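Local coordinates for arginase 1, mitochondrial (Arabidopsis thaliana, PDB 6VSU), which hydrolyses L-arginine to urea and L-ornithine, and agmatine to urea and putrescine, using two manganese ions in each subunit of a homohexamer, at residues R202-E207 against Q219-T224; V244-D249 against N276-L281; A288-F293 against R313-K318. All coordinates share one frame; numbering follows the deposited sequence.

Interaction 1: R202-E207 against Q219-T224; sequences RSINQE and QYEMRT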
ATOM      1  N   ARG E 202     -10.132 -14.989  21.777  1.00 20.47           N
ATOM      2  CA  ARG E 202     -11.423 -14.544  21.196  1.00 21.02           C
ATOM      3  C   ARG E 202     -11.780 -15.366  19.961  1.00 21.33           C
ATOM      4  O   ARG E 202     -12.716 -14.985  19.243  1.00 22.04           O
ATOM      5  CB  ARG E 202     -11.331 -13.051  20.910  1.00 20.62           C
ATOM      6  CG  ARG E 202     -10.058 -12.671  20.170  1.00 20.44           C
ATOM      7  CD  ARG E 202      -9.924 -11.191  20.074  1.00 20.48           C
ATOM      8  NE  ARG E 202      -8.911 -10.782  19.156  1.00 19.75           N
ATOM      9  CZ  ARG E 202      -7.620 -10.673  19.410  1.00 19.48           C
ATOM     10  NH1 ARG E 202      -7.113 -11.039  20.565  1.00 18.95           N
ATOM     11  NH2 ARG E 202      -6.812 -10.206  18.466  1.00 20.02           N
ATOM     12  N   SER E 203     -11.043 -16.440  19.702  1.00 21.13           N
ATOM     13  CA  SER E 203     -11.343 -17.413  18.638  1.00 21.92           C
ATOM     14  C   SER E 203     -11.141 -18.797  19.244  1.00 22.79           C
ATOM     15  O   SER E 203      -9.986 -19.259  19.386  1.00 21.75           O
ATOM     16  CB  SER E 203     -10.484 -17.181  17.394  1.00 21.80           C
ATOM     17  OG  SER E 203     -10.711 -18.208  16.423  1.00 21.70           O
ATOM     18  N   ILE E 204     -12.237 -19.436  19.627  1.00 23.93           N
ATOM     19  CA  ILE E 204     -12.179 -20.748  20.307  1.00 24.49           C
ATOM     20  C   ILE E 204     -13.489 -21.462  20.029  1.00 25.95           C
ATOM     21  O   ILE E 204     -14.559 -20.789  19.872  1.00 25.73           O
ATOM     22  CB  ILE E 204     -11.887 -20.535  21.808  1.00 25.04           C
ATOM     23  CG1 ILE E 204     -11.809 -21.856  22.576  1.00 25.56           C
ATOM     24  CG2 ILE E 204     -12.895 -19.612  22.460  1.00 25.93           C
ATOM     25  CD1 ILE E 204     -11.210 -21.689  23.937  1.00 25.58           C
ATOM     26  N   ASN E 205     -13.411 -22.773  19.934  1.00 26.78           N
ATOM     27  CA  ASN E 205     -14.614 -23.593  19.666  1.00 29.55           C
ATOM     28  C   ASN E 205     -14.753 -24.628  20.773  1.00 31.46           C
ATOM     29  O   ASN E 205     -13.925 -24.619  21.673  1.00 30.83           O
ATOM     30  CB  ASN E 205     -14.546 -24.201  18.274  1.00 29.77           C
ATOM     31  CG  ASN E 205     -13.398 -25.156  18.044  1.00 29.73           C
ATOM     32  OD1 ASN E 205     -12.554 -25.431  18.909  1.00 30.04           O
ATOM     33  ND2 ASN E 205     -13.397 -25.735  16.874  1.00 30.39           N
ATOM     34  N   GLN E 206     -15.730 -25.512  20.662  1.00 35.23           N
ATOM     35  CA  GLN E 206     -16.014 -26.507  21.711  1.00 38.22           C
ATOM     36  C   GLN E 206     -14.758 -27.348  21.942  1.00 37.08           C
ATOM     37  O   GLN E 206     -14.406 -27.462  23.141  1.00 35.82           O
ATOM     38  CB  GLN E 206     -17.254 -27.350  21.450  1.00 43.03           C
ATOM     39  CG  GLN E 206     -17.848 -27.920  22.754  1.00 48.53           C
ATOM     40  CD  GLN E 206     -17.930 -26.956  23.941  1.00 51.69           C
ATOM     41  OE1 GLN E 206     -18.417 -25.819  23.867  1.00 52.76           O
ATOM     42  NE2 GLN E 206     -17.404 -27.388  25.077  1.00 57.36           N
ATOM     43  N   GLU E 207     -14.075 -27.820  20.879  1.00 35.74           N
ATOM     44  CA  GLU E 207     -12.813 -28.596  21.035  1.00 35.17           C
ATOM     45  C   GLU E 207     -11.818 -27.795  21.896  1.00 31.52           C
ATOM     46  O   GLU E 207     -11.244 -28.353  22.793  1.00 31.26           O
ATOM     47  CB  GLU E 207     -12.181 -29.068  19.710  1.00 37.05           C
ATOM     48  CG  GLU E 207     -10.944 -29.959  19.950  1.00 39.04           C
ATOM     49  CD  GLU E 207     -10.111 -30.593  18.824  1.00 40.56           C
ATOM     50  OE1 GLU E 207     -10.583 -30.614  17.665  1.00 41.53           O
ATOM     51  OE2 GLU E 207      -8.977 -31.121  19.140  1.00 38.89           O
ATOM     52  N   GLN E 219      -8.469 -20.071  31.014  1.00 26.04           N
ATOM     53  CA  GLN E 219      -8.704 -19.394  29.725  1.00 26.15           C
ATOM     54  C   GLN E 219      -9.398 -18.068  30.023  1.00 26.46           C
ATOM     55  O   GLN E 219     -10.509 -18.106  30.517  1.00 29.03           O
ATOM     56  CB  GLN E 219      -9.520 -20.258  28.764  1.00 27.07           C
ATOM     57  CG  GLN E 219      -8.679 -21.391  28.211  1.00 28.66           C
ATOM     58  CD  GLN E 219      -9.377 -22.332  27.254  1.00 30.62           C
ATOM     59  OE1 GLN E 219     -10.577 -22.549  27.375  1.00 32.22           O
ATOM     60  NE2 GLN E 219      -8.614 -22.938  26.346  1.00 29.29           N
ATOM     61  N   TYR E 220      -8.789 -16.935  29.705  1.00 24.74           N
ATOM     62  CA  TYR E 220      -9.422 -15.604  29.841  1.00 24.93           C
ATOM     63  C   TYR E 220      -9.824 -15.173  28.428  1.00 23.20           C
ATOM     64  O   TYR E 220      -8.956 -14.999  27.607  1.00 21.76           O
ATOM     65  CB  TYR E 220      -8.505 -14.627  30.585  1.00 25.41           C
ATOM     66  CG  TYR E 220      -8.259 -15.050  32.002  1.00 28.79           C
ATOM     67  CD1 TYR E 220      -9.158 -14.695  32.986  1.00 33.03           C
ATOM     68  CD2 TYR E 220      -7.254 -15.928  32.346  1.00 29.14           C
ATOM     69  CE1 TYR E 220      -9.043 -15.161  34.279  1.00 35.19           C
ATOM     70  CE2 TYR E 220      -7.092 -16.360  33.648  1.00 31.76           C
ATOM     71  CZ  TYR E 220      -7.977 -15.967  34.622  1.00 34.50           C
ATOM     72  OH  TYR E 220      -7.882 -16.398  35.921  1.00 43.69           O
ATOM     73  N   GLU E 221     -11.108 -15.051  28.180  1.00 23.35           N
ATOM     74  CA  GLU E 221     -11.686 -14.576  26.904  1.00 23.89           C
ATOM     75  C   GLU E 221     -11.942 -13.064  26.940  1.00 23.01           C
ATOM     76  O   GLU E 221     -12.276 -12.543  27.987  1.00 22.43           O
ATOM     77  CB  GLU E 221     -12.967 -15.341  26.641  1.00 26.05           C
ATOM     78  CG  GLU E 221     -12.729 -16.830  26.471  1.00 26.71           C
ATOM     79  CD  GLU E 221     -14.001 -17.590  26.157  1.00 29.76           C
ATOM     80  OE1 GLU E 221     -14.693 -17.266  25.182  1.00 32.47           O
ATOM     81  OE2 GLU E 221     -14.339 -18.481  26.916  1.00 32.62           O
ATOM     82  N   MET E 222     -11.729 -12.390  25.810  1.00 22.25           N
ATOM     83  CA  MET E 222     -11.884 -10.922  25.714  1.00 22.49           C
ATOM     84  C   MET E 222     -13.325 -10.497  26.040  1.00 23.02           C
ATOM     85  O   MET E 222     -13.492  -9.396  26.526  1.00 22.82           O
ATOM     86  CB  MET E 222     -11.464 -10.399  24.334  1.00 22.07           C
ATOM     87  CG  MET E 222     -10.000 -10.473  24.115  1.00 21.50           C
ATOM     88  SD  MET E 222      -9.032  -9.477  25.242  1.00 22.59           S
ATOM     89  CE  MET E 222      -9.831  -7.884  25.060  1.00 23.78           C
ATOM     90  N   ARG E 223     -14.322 -11.336  25.818  1.00 23.87           N
ATOM     91  CA  ARG E 223     -15.694 -11.009  26.230  1.00 26.04           C
ATOM     92  C   ARG E 223     -15.830 -10.765  27.744  1.00 26.40           C
ATOM     93  O   ARG E 223     -16.890 -10.297  28.099  1.00 26.40           O
ATOM     94  CB  ARG E 223     -16.658 -12.098  25.759  1.00 28.65           C
ATOM     95  CG  ARG E 223     -16.385 -13.496  26.269  1.00 30.61           C
ATOM     96  CD  ARG E 223     -17.240 -14.512  25.521  1.00 33.88           C
ATOM     97  NE  ARG E 223     -16.915 -15.853  25.979  1.00 36.53           N
ATOM     98  CZ  ARG E 223     -17.438 -16.437  27.079  1.00 41.31           C
ATOM     99  NH1 ARG E 223     -18.311 -15.785  27.820  1.00 44.12           N
ATOM    100  NH2 ARG E 223     -17.042 -17.643  27.487  1.00 43.05           N
ATOM    101  N   THR E 224     -14.877 -11.151  28.619  1.00 25.41           N
ATOM    102  CA  THR E 224     -14.952 -10.893  30.073  1.00 26.41           C
ATOM    103  C   THR E 224     -13.762 -10.030  30.491  1.00 26.01           C
ATOM    104  O   THR E 224     -13.517  -9.876  31.708  1.00 25.53           O
ATOM    105  CB  THR E 224     -15.048 -12.194  30.889  1.00 27.23           C
ATOM    106  OG1 THR E 224     -13.811 -12.944  30.791  1.00 26.33           O
ATOM    107  CG2 THR E 224     -16.263 -13.001  30.467  1.00 27.86           C
TER
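I204, in the loop that carries the ornithine-binding S203, lies against Q219 and E221 within the beta-alpha-beta crossover formed by strand 193-201, helix 206-215 and edge strand 218-221 of the parallel arginase sheet. The contact illustrates how aliphatic groups can be set among polar ones whose hydrogen bonds and salt bridges go to other partners. With CG1 anti to the backbone N (chi1 -180°) and the chain continuing extended, I204 sends its end methyl CD1 obliquely across the amide of Q219, where it lies 3.6 Å from OE1. Q219 is likewise extended beyond CG, and its NE2 hydrogen-bonds to Q198 OE1 on the neighbouring strand. The other methyl of I204, CG2, is 4.0 Å from E221 OE1, the two side chains meeting at about a right angle.

That carboxylate is gripped side-on by R223 in a salt bridge. NE reaches OE1 at 2.8 Å with a fairly straight N-H...O angle of 154°, and OE1 is close to the guanidinium plane; NH2 reaches OE2 at 2.9 Å. Both nitrogens nevertheless approach from above the carboxylate plane. OE2 has a second cationic partner, R209 of helix 206-215, and E82 of a second subunit packs against both E221 and R223. An alanine replacing E221 would remove the carboxylate, is likely to leave R223 and R209 without this common anion, and would probably open a gap beside CG2 of I204.

At the other end, R202 and M222 run side by side in the same direction. R202 is extended from CG to NE, and its guanidinium is tied to main-chain oxygens that include those of D251 and E265, which leaves the aliphatic shaft for packing: its CD rests 4.1 Å from CG of M222.

Interaction 2: V244-D249 against N276-L281; sequences VYISID and NILHNL. With MN (manganese (II) ion), chain B.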
ATOM      1  N   VAL E 244       8.712 -18.866  35.373  1.00 21.37           N
ATOM      2  CA  VAL E 244       7.587 -18.519  34.483  1.00 20.69           C
ATOM      3  C   VAL E 244       8.073 -18.410  33.044  1.00 20.04           C
ATOM      4  O   VAL E 244       9.142 -17.790  32.796  1.00 19.01           O
ATOM      5  CB  VAL E 244       6.937 -17.233  34.951  1.00 20.91           C
ATOM      6  CG1 VAL E 244       5.796 -16.904  34.015  1.00 20.67           C
ATOM      7  CG2 VAL E 244       6.519 -17.274  36.418  1.00 22.69           C
ATOM      8  N   TYR E 245       7.274 -18.953  32.133  1.00 19.79           N
ATOM      9  CA  TYR E 245       7.526 -18.847  30.681  1.00 19.51           C
ATOM     10  C   TYR E 245       6.427 -17.956  30.098  1.00 18.79           C
ATOM     11  O   TYR E 245       5.256 -18.241  30.370  1.00 18.35           O
ATOM     12  CB  TYR E 245       7.609 -20.231  30.027  1.00 20.33           C
ATOM     13  CG  TYR E 245       8.014 -20.167  28.579  1.00 20.71           C
ATOM     14  CD1 TYR E 245       7.068 -19.955  27.579  1.00 21.08           C
ATOM     15  CD2 TYR E 245       9.350 -20.268  28.195  1.00 22.37           C
ATOM     16  CE1 TYR E 245       7.433 -19.812  26.248  1.00 21.38           C
ATOM     17  CE2 TYR E 245       9.726 -20.181  26.860  1.00 21.92           C
ATOM     18  CZ  TYR E 245       8.765 -19.937  25.884  1.00 21.86           C
ATOM     19  OH  TYR E 245       9.080 -19.882  24.550  1.00 22.19           O
ATOM     20  N   ILE E 246       6.784 -16.966  29.281  1.00 18.14           N
ATOM     21  CA  ILE E 246       5.766 -16.098  28.647  1.00 18.13           C
ATOM     22  C   ILE E 246       5.784 -16.336  27.136  1.00 17.44           C
ATOM     23  O   ILE E 246       6.821 -16.067  26.499  1.00 17.70           O
ATOM     24  CB  ILE E 246       6.024 -14.636  29.011  1.00 18.35           C
ATOM     25  CG1 ILE E 246       6.087 -14.443  30.522  1.00 19.03           C
ATOM     26  CG2 ILE E 246       4.966 -13.755  28.357  1.00 18.40           C
ATOM     27  CD1 ILE E 246       6.438 -13.014  30.973  1.00 19.20           C
ATOM     28  N   SER E 247       4.661 -16.730  26.561  1.00 17.02           N
ATOM     29  CA  SER E 247       4.528 -16.888  25.094  1.00 17.03           C
ATOM     30  C   SER E 247       3.572 -15.815  24.589  1.00 17.10           C
ATOM     31  O   SER E 247       2.381 -15.800  24.993  1.00 16.37           O
ATOM     32  CB  SER E 247       4.061 -18.279  24.714  1.00 18.01           C
ATOM     33  OG  SER E 247       3.851 -18.379  23.313  1.00 19.13           O
ATOM     34  N   ILE E 248       4.060 -14.952  23.695  1.00 17.66           N
ATOM     35  CA  ILE E 248       3.215 -13.880  23.118  1.00 16.77           C
ATOM     36  C   ILE E 248       3.029 -14.197  21.664  1.00 16.42           C
ATOM     37  O   ILE E 248       3.990 -14.057  20.892  1.00 17.42           O
ATOM     38  CB  ILE E 248       3.822 -12.496  23.343  1.00 16.60           C
ATOM     39  CG1 ILE E 248       4.231 -12.333  24.812  1.00 17.24           C
ATOM     40  CG2 ILE E 248       2.815 -11.463  22.892  1.00 16.39           C
ATOM     41  CD1 ILE E 248       4.516 -10.897  25.232  1.00 17.04           C
ATOM     42  N   ASP E 249       1.811 -14.484  21.285  1.00 16.61           N
ATOM     43  CA  ASP E 249       1.420 -14.419  19.852  1.00 16.81           C
ATOM     44  C   ASP E 249       1.019 -12.974  19.627  1.00 17.50           C
ATOM     45  O   ASP E 249       0.238 -12.442  20.384  1.00 17.65           O
ATOM     46  CB  ASP E 249       0.303 -15.392  19.568  1.00 16.99           C
ATOM     47  CG  ASP E 249      -0.245 -15.449  18.157  1.00 17.36           C
ATOM     48  OD1 ASP E 249      -0.153 -14.452  17.399  1.00 17.08           O
ATOM     49  OD2 ASP E 249      -0.794 -16.509  17.836  1.00 17.95           O
ATOM     50  N   ASN E 276       0.710  -3.336  30.327  1.00 17.70           N
ATOM     51  CA  ASN E 276       0.170  -3.274  31.699  1.00 18.69           C
ATOM     52  C   ASN E 276       0.292  -4.658  32.347  1.00 19.08           C
ATOM     53  O   ASN E 276       0.687  -4.724  33.526  1.00 19.89           O
ATOM     54  CB  ASN E 276      -1.233  -2.710  31.793  1.00 19.07           C
ATOM     55  CG  ASN E 276      -1.321  -1.214  31.531  1.00 19.74           C
ATOM     56  OD1 ASN E 276      -0.312  -0.505  31.429  1.00 19.33           O
ATOM     57  ND2 ASN E 276      -2.553  -0.739  31.387  1.00 19.65           N
ATOM     58  N   ILE E 277      -0.012  -5.722  31.617  1.00 18.22           N
ATOM     59  CA  ILE E 277       0.096  -7.114  32.131  1.00 18.38           C
ATOM     60  C   ILE E 277       1.571  -7.494  32.388  1.00 19.04           C
ATOM     61  O   ILE E 277       1.912  -7.948  33.532  1.00 19.11           O
ATOM     62  CB  ILE E 277      -0.591  -8.053  31.141  1.00 17.74           C
ATOM     63  CG1 ILE E 277      -2.082  -7.711  31.008  1.00 17.72           C
ATOM     64  CG2 ILE E 277      -0.361  -9.494  31.537  1.00 18.10           C
ATOM     65  CD1 ILE E 277      -2.762  -8.462  29.930  1.00 17.09           C
ATOM     66  N   LEU E 278       2.458  -7.304  31.408  1.00 19.05           N
ATOM     67  CA  LEU E 278       3.888  -7.676  31.558  1.00 19.08           C
ATOM     68  C   LEU E 278       4.563  -6.893  32.666  1.00 19.02           C
ATOM     69  O   LEU E 278       5.262  -7.492  33.494  1.00 18.43           O
ATOM     70  CB  LEU E 278       4.655  -7.477  30.262  1.00 19.82           C
ATOM     71  CG  LEU E 278       4.128  -8.263  29.070  1.00 20.92           C
ATOM     72  CD1 LEU E 278       4.987  -7.966  27.817  1.00 21.76           C
ATOM     73  CD2 LEU E 278       4.123  -9.746  29.380  1.00 22.73           C
ATOM     74  N   HIS E 279       4.418  -5.592  32.676  1.00 19.66           N
ATOM     75  CA  HIS E 279       5.120  -4.737  33.656  1.00 20.75           C
ATOM     76  C   HIS E 279       4.690  -5.150  35.062  1.00 22.52           C
ATOM     77  O   HIS E 279       5.504  -5.061  35.968  1.00 23.06           O
ATOM     78  CB  HIS E 279       4.852  -3.238  33.416  1.00 21.40           C
ATOM     79  CG  HIS E 279       5.590  -2.671  32.235  1.00 21.15           C
ATOM     80  ND1 HIS E 279       5.297  -1.448  31.679  1.00 21.89           N
ATOM     81  CD2 HIS E 279       6.588  -3.178  31.496  1.00 20.79           C
ATOM     82  CE1 HIS E 279       6.111  -1.217  30.685  1.00 21.39           C
ATOM     83  NE2 HIS E 279       6.901  -2.271  30.548  1.00 21.40           N
ATOM     84  N   ASN E 280       3.416  -5.515  35.277  1.00 24.11           N
ATOM     85  CA  ASN E 280       2.903  -5.697  36.667  1.00 25.49           C
ATOM     86  C   ASN E 280       3.011  -7.154  37.078  1.00 24.16           C
ATOM     87  O   ASN E 280       2.799  -7.414  38.241  1.00 24.88           O
ATOM     88  CB  ASN E 280       1.486  -5.138  36.763  1.00 27.93           C
ATOM     89  CG  ASN E 280       1.536  -3.631  36.691  1.00 30.04           C
ATOM     90  OD1 ASN E 280       2.176  -3.020  37.522  1.00 34.54           O
ATOM     91  ND2 ASN E 280       0.941  -3.026  35.685  1.00 31.16           N
ATOM     92  N   LEU E 281       3.301  -8.057  36.141  1.00 22.35           N
ATOM     93  CA  LEU E 281       3.455  -9.485  36.451  1.00 22.61           C
ATOM     94  C   LEU E 281       4.593  -9.670  37.450  1.00 23.53           C
ATOM     95  O   LEU E 281       5.675  -9.180  37.211  1.00 24.24           O
ATOM     96  CB  LEU E 281       3.690 -10.277  35.176  1.00 21.38           C
ATOM     97  CG  LEU E 281       4.141 -11.727  35.329  1.00 21.03           C
ATOM     98  CD1 LEU E 281       3.047 -12.519  36.000  1.00 22.07           C
ATOM     99  CD2 LEU E 281       4.451 -12.352  33.981  1.00 20.26           C
TER
HETATM  100 MN    MN B 401      -3.045 -16.661  17.635  1.00 21.88          MN
HETATM  101  O   HOH W   1      -2.866 -18.812  17.603  1.00 22.74           O
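I246 and L278 face each other with their CA atoms 9.1 Å apart, the nearest CA pair between strand 244-249 and the last turn of helix 271-280. The two elements belong to a beta-alpha-beta unit that strand 285-291 completes, and the helix covers one face of the parallel arginase sheet. They offer a clear example of a buried strand-helix interface built by the ends of branched side chains.

I246 and I248, two residues apart, both point toward the helix and share one conformation, with CG1 anti to the carbonyl carbon (chi1 -55° and -49°) and CD1 at the end of an extended chain. Each meets a leucine tip to tip. CD1 of I246 touches CD2 of L281 at 3.7 Å, while CD1 of I248 meets CD1 of L278 at 3.9 Å. L278 also turns its other methyl, CD2, toward CG2 of I246 at 4.2 Å and so bridges the two isoleucines. L281 sits just where the chain leaves helical geometry, and the helix end is tied on its far side by N280, whose ND2 donates to N276 O at 2.8 Å, in the carbonyl plane and on a lone pair.

The same strand carries its C-terminal residue to the catalytic metals. D249 joins the two manganese sites, and at one of them D164, H166 and D251 are fellow ligands. To this ion D249 contributes OD2 at 2.3 Å, and water 1 is another ligand, 2.2 Å from the metal.

Interaction 3: A288-F293 against R313-K318; sequences ADVVEF and RELAAK. With NA (sodium ion), chain C.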
ATOM      1  N   ALA E 288      10.951 -16.820  27.271  1.00 17.64           N
ATOM      2  CA  ALA E 288       9.809 -16.196  26.599  1.00 17.25           C
ATOM      3  C   ALA E 288       9.904 -16.448  25.095  1.00 17.32           C
ATOM      4  O   ALA E 288      10.963 -16.788  24.591  1.00 17.89           O
ATOM      5  CB  ALA E 288       9.752 -14.723  26.946  1.00 16.67           C
ATOM      6  N   ASP E 289       8.802 -16.231  24.396  1.00 17.34           N
ATOM      7  CA  ASP E 289       8.827 -16.202  22.924  1.00 16.83           C
ATOM      8  C   ASP E 289       7.932 -15.065  22.435  1.00 16.24           C
ATOM      9  O   ASP E 289       6.975 -14.665  23.145  1.00 15.38           O
ATOM     10  CB  ASP E 289       8.568 -17.583  22.327  1.00 17.06           C
ATOM     11  CG  ASP E 289       7.211 -18.173  22.603  1.00 18.04           C
ATOM     12  OD1 ASP E 289       6.206 -17.490  22.325  1.00 17.42           O
ATOM     13  OD2 ASP E 289       7.175 -19.404  22.992  1.00 19.74           O
ATOM     14  N   VAL E 290       8.230 -14.601  21.231  1.00 16.29           N
ATOM     15  CA  VAL E 290       7.343 -13.686  20.457  1.00 16.50           C
ATOM     16  C   VAL E 290       7.154 -14.272  19.072  1.00 17.10           C
ATOM     17  O   VAL E 290       8.151 -14.372  18.335  1.00 18.15           O
ATOM     18  CB  VAL E 290       7.909 -12.270  20.398  1.00 16.72           C
ATOM     19  CG1 VAL E 290       7.007 -11.385  19.549  1.00 17.24           C
ATOM     20  CG2 VAL E 290       8.041 -11.724  21.799  1.00 16.59           C
ATOM     21  N   VAL E 291       5.932 -14.694  18.756  1.00 16.80           N
ATOM     22  CA  VAL E 291       5.662 -15.561  17.578  1.00 16.83           C
ATOM     23  C   VAL E 291       4.528 -14.928  16.757  1.00 16.54           C
ATOM     24  O   VAL E 291       3.816 -14.030  17.253  1.00 15.00           O
ATOM     25  CB  VAL E 291       5.271 -16.975  18.023  1.00 17.93           C
ATOM     26  CG1 VAL E 291       6.363 -17.647  18.831  1.00 19.18           C
ATOM     27  CG2 VAL E 291       3.991 -17.007  18.838  1.00 17.71           C
ATOM     28  N   GLU E 292       4.404 -15.419  15.531  1.00 16.83           N
ATOM     29  CA  GLU E 292       3.268 -15.200  14.603  1.00 17.37           C
ATOM     30  C   GLU E 292       3.282 -13.768  14.059  1.00 17.79           C
ATOM     31  O   GLU E 292       2.265 -13.383  13.427  1.00 19.15           O
ATOM     32  CB  GLU E 292       1.962 -15.582  15.288  1.00 17.17           C
ATOM     33  CG  GLU E 292       1.898 -17.096  15.510  1.00 17.77           C
ATOM     34  CD  GLU E 292       1.637 -17.961  14.290  1.00 19.25           C
ATOM     35  OE1 GLU E 292       1.275 -17.353  13.224  1.00 20.08           O
ATOM     36  OE2 GLU E 292       1.710 -19.252  14.408  1.00 19.10           O
ATOM     37  N   PHE E 293       4.375 -13.011  14.214  1.00 16.54           N
ATOM     38  CA  PHE E 293       4.535 -11.773  13.421  1.00 16.14           C
ATOM     39  C   PHE E 293       4.770 -12.214  11.980  1.00 16.76           C
ATOM     40  O   PHE E 293       5.624 -13.053  11.759  1.00 17.63           O
ATOM     41  CB  PHE E 293       5.679 -10.931  13.946  1.00 16.35           C
ATOM     42  CG  PHE E 293       6.235  -9.937  12.968  1.00 16.80           C
ATOM     43  CD1 PHE E 293       5.386  -9.176  12.167  1.00 16.85           C
ATOM     44  CD2 PHE E 293       7.595  -9.706  12.901  1.00 16.96           C
ATOM     45  CE1 PHE E 293       5.912  -8.280  11.260  1.00 17.20           C
ATOM     46  CE2 PHE E 293       8.112  -8.773  12.013  1.00 17.78           C
ATOM     47  CZ  PHE E 293       7.267  -8.085  11.177  1.00 17.74           C
ATOM     48  N   ARG E 313      11.800  -6.133  23.479  1.00 17.49           N
ATOM     49  CA  ARG E 313      12.615  -5.243  24.330  1.00 18.97           C
ATOM     50  C   ARG E 313      12.068  -5.253  25.781  1.00 19.39           C
ATOM     51  O   ARG E 313      12.895  -5.290  26.729  1.00 19.50           O
ATOM     52  CB  ARG E 313      12.609  -3.832  23.732  1.00 19.64           C
ATOM     53  CG  ARG E 313      13.374  -3.655  22.422  1.00 19.81           C
ATOM     54  CD  ARG E 313      12.971  -2.357  21.754  1.00 20.25           C
ATOM     55  NE  ARG E 313      13.118  -1.169  22.575  1.00 20.53           N
ATOM     56  CZ  ARG E 313      13.893  -0.151  22.325  1.00 21.81           C
ATOM     57  NH1 ARG E 313      14.597  -0.064  21.211  1.00 22.76           N
ATOM     58  NH2 ARG E 313      13.928   0.831  23.194  1.00 22.95           N
ATOM     59  N   GLU E 314      10.752  -5.129  25.937  1.00 18.25           N
ATOM     60  CA  GLU E 314      10.113  -5.101  27.277  1.00 18.33           C
ATOM     61  C   GLU E 314      10.334  -6.447  27.983  1.00 17.97           C
ATOM     62  O   GLU E 314      10.634  -6.432  29.161  1.00 17.59           O
ATOM     63  CB  GLU E 314       8.665  -4.627  27.150  1.00 17.76           C
ATOM     64  CG  GLU E 314       8.554  -3.174  26.719  1.00 17.84           C
ATOM     65  CD  GLU E 314       9.279  -2.189  27.616  1.00 19.67           C
ATOM     66  OE1 GLU E 314       9.046  -2.225  28.823  1.00 20.74           O
ATOM     67  OE2 GLU E 314      10.082  -1.419  27.107  1.00 19.29           O
ATOM     68  N   LEU E 315      10.239  -7.558  27.252  1.00 17.43           N
ATOM     69  CA  LEU E 315      10.479  -8.887  27.843  1.00 17.11           C
ATOM     70  C   LEU E 315      11.933  -8.958  28.295  1.00 18.02           C
ATOM     71  O   LEU E 315      12.261  -9.598  29.343  1.00 18.43           O
ATOM     72  CB  LEU E 315      10.164  -9.974  26.823  1.00 16.62           C
ATOM     73  CG  LEU E 315       8.688 -10.308  26.656  1.00 17.23           C
ATOM     74  CD1 LEU E 315       8.483 -11.242  25.449  1.00 17.29           C
ATOM     75  CD2 LEU E 315       8.072 -10.955  27.911  1.00 18.15           C
ATOM     76  N   ALA E 316      12.837  -8.448  27.469  1.00 17.91           N
ATOM     77  CA  ALA E 316      14.264  -8.509  27.780  1.00 18.09           C
ATOM     78  C   ALA E 316      14.461  -7.777  29.115  1.00 18.87           C
ATOM     79  O   ALA E 316      15.242  -8.243  29.906  1.00 18.75           O
ATOM     80  CB  ALA E 316      15.090  -7.890  26.674  1.00 17.81           C
ATOM     81  N   ALA E 317      13.808  -6.625  29.301  1.00 19.48           N
ATOM     82  CA  ALA E 317      14.007  -5.795  30.513  1.00 20.76           C
ATOM     83  C   ALA E 317      13.526  -6.575  31.733  1.00 21.36           C
ATOM     84  O   ALA E 317      14.072  -6.376  32.810  1.00 22.81           O
ATOM     85  CB  ALA E 317      13.282  -4.476  30.380  1.00 20.55           C
ATOM     86  N   LYS E 318      12.572  -7.481  31.528  1.00 21.23           N
ATOM     87  CA  LYS E 318      11.989  -8.289  32.607  1.00 22.01           C
ATOM     88  C   LYS E 318      12.817  -9.550  32.885  1.00 21.73           C
ATOM     89  O   LYS E 318      12.881 -10.012  34.056  1.00 21.59           O
ATOM     90  CB  LYS E 318      10.574  -8.654  32.183  1.00 22.00           C
ATOM     91  CG  LYS E 318       9.770  -9.315  33.263  1.00 23.64           C
ATOM     92  CD  LYS E 318       8.289  -9.225  33.015  1.00 23.95           C
ATOM     93  CE  LYS E 318       7.506  -9.569  34.268  1.00 23.68           C
ATOM     94  NZ  LYS E 318       7.387  -8.375  35.106  1.00 25.11           N
TER
HETATM   95 NA    NA C 403       0.951 -18.192  10.626  1.00 32.48          NA
HETATM   96  O   HOH W   2      -1.346 -19.348   9.403  1.00 19.22           O
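L315 is turned with CG anti to the carbonyl carbon (chi1 -80°) and CD1 carried onward in an extended chain (chi2 171°), which brings this one methyl down between A288 and V290 of the strand. V290 answers with CG2, the branch anti to its own carbonyl carbon, and the two side chains cross at a slant. CD1 of L315 lies 3.7 Å from CG2 of V290 and 4.0 Å from CB of A288, so one methyl serves two strand residues. The principle is economical: strand 288-291 and helix segment 313-318 run antiparallel with axes approaching to 9.8 Å, and the small side chain of A288 is consistent with the 7.4 Å between its CA and that of L315.

D289, between them in sequence, points away from the helix to the opposite side of the sheet. Its carboxylate accepts hydrogen bonds from the hydroxyls of Y245 and S247 on the adjoining strand, close to the metal ligand H140.

Past the strand, E292 takes a positive phi, and a bend at chi2 (-74°) directs the carboxylate to a sodium ion, with OE1 2.7 Å from the metal; S262, the carbonyl of L58 and water 2 are the other ligands. OE2 is hydrogen-bonded to H180 and to the backbone N of H140; H180 lines the ornithine pocket, which fits the inferred substrate role of E292.

Within the parallel sheet of the arginase fold, strand 285-291 runs between strands 131-136 and 244-249, and helix 303-319 lies over it, with L315 also resting on I246 and I248, V312 on V290 and I319 on A288.

Along the chain the three interactions follow in series, and all reach one parallel sheet. Interaction 1 lies at its edge, on strand 218-221, with its centre about 19 Å from that of interaction 2 and about 23 Å from that of interaction 3. Interactions 2 and 3 occupy neighbouring central strands, 244-249 and 285-291, with centres about 9 Å apart. They touch directly: K318 of helix 303-319 extends NZ to the carbonyl oxygens of L278 and L281, joining the two helices. The sheet thus links an ornithine-binding loop at S203 with the manganese ligand D249 and the sodium ligand E292, all carried at or beyond strand ends.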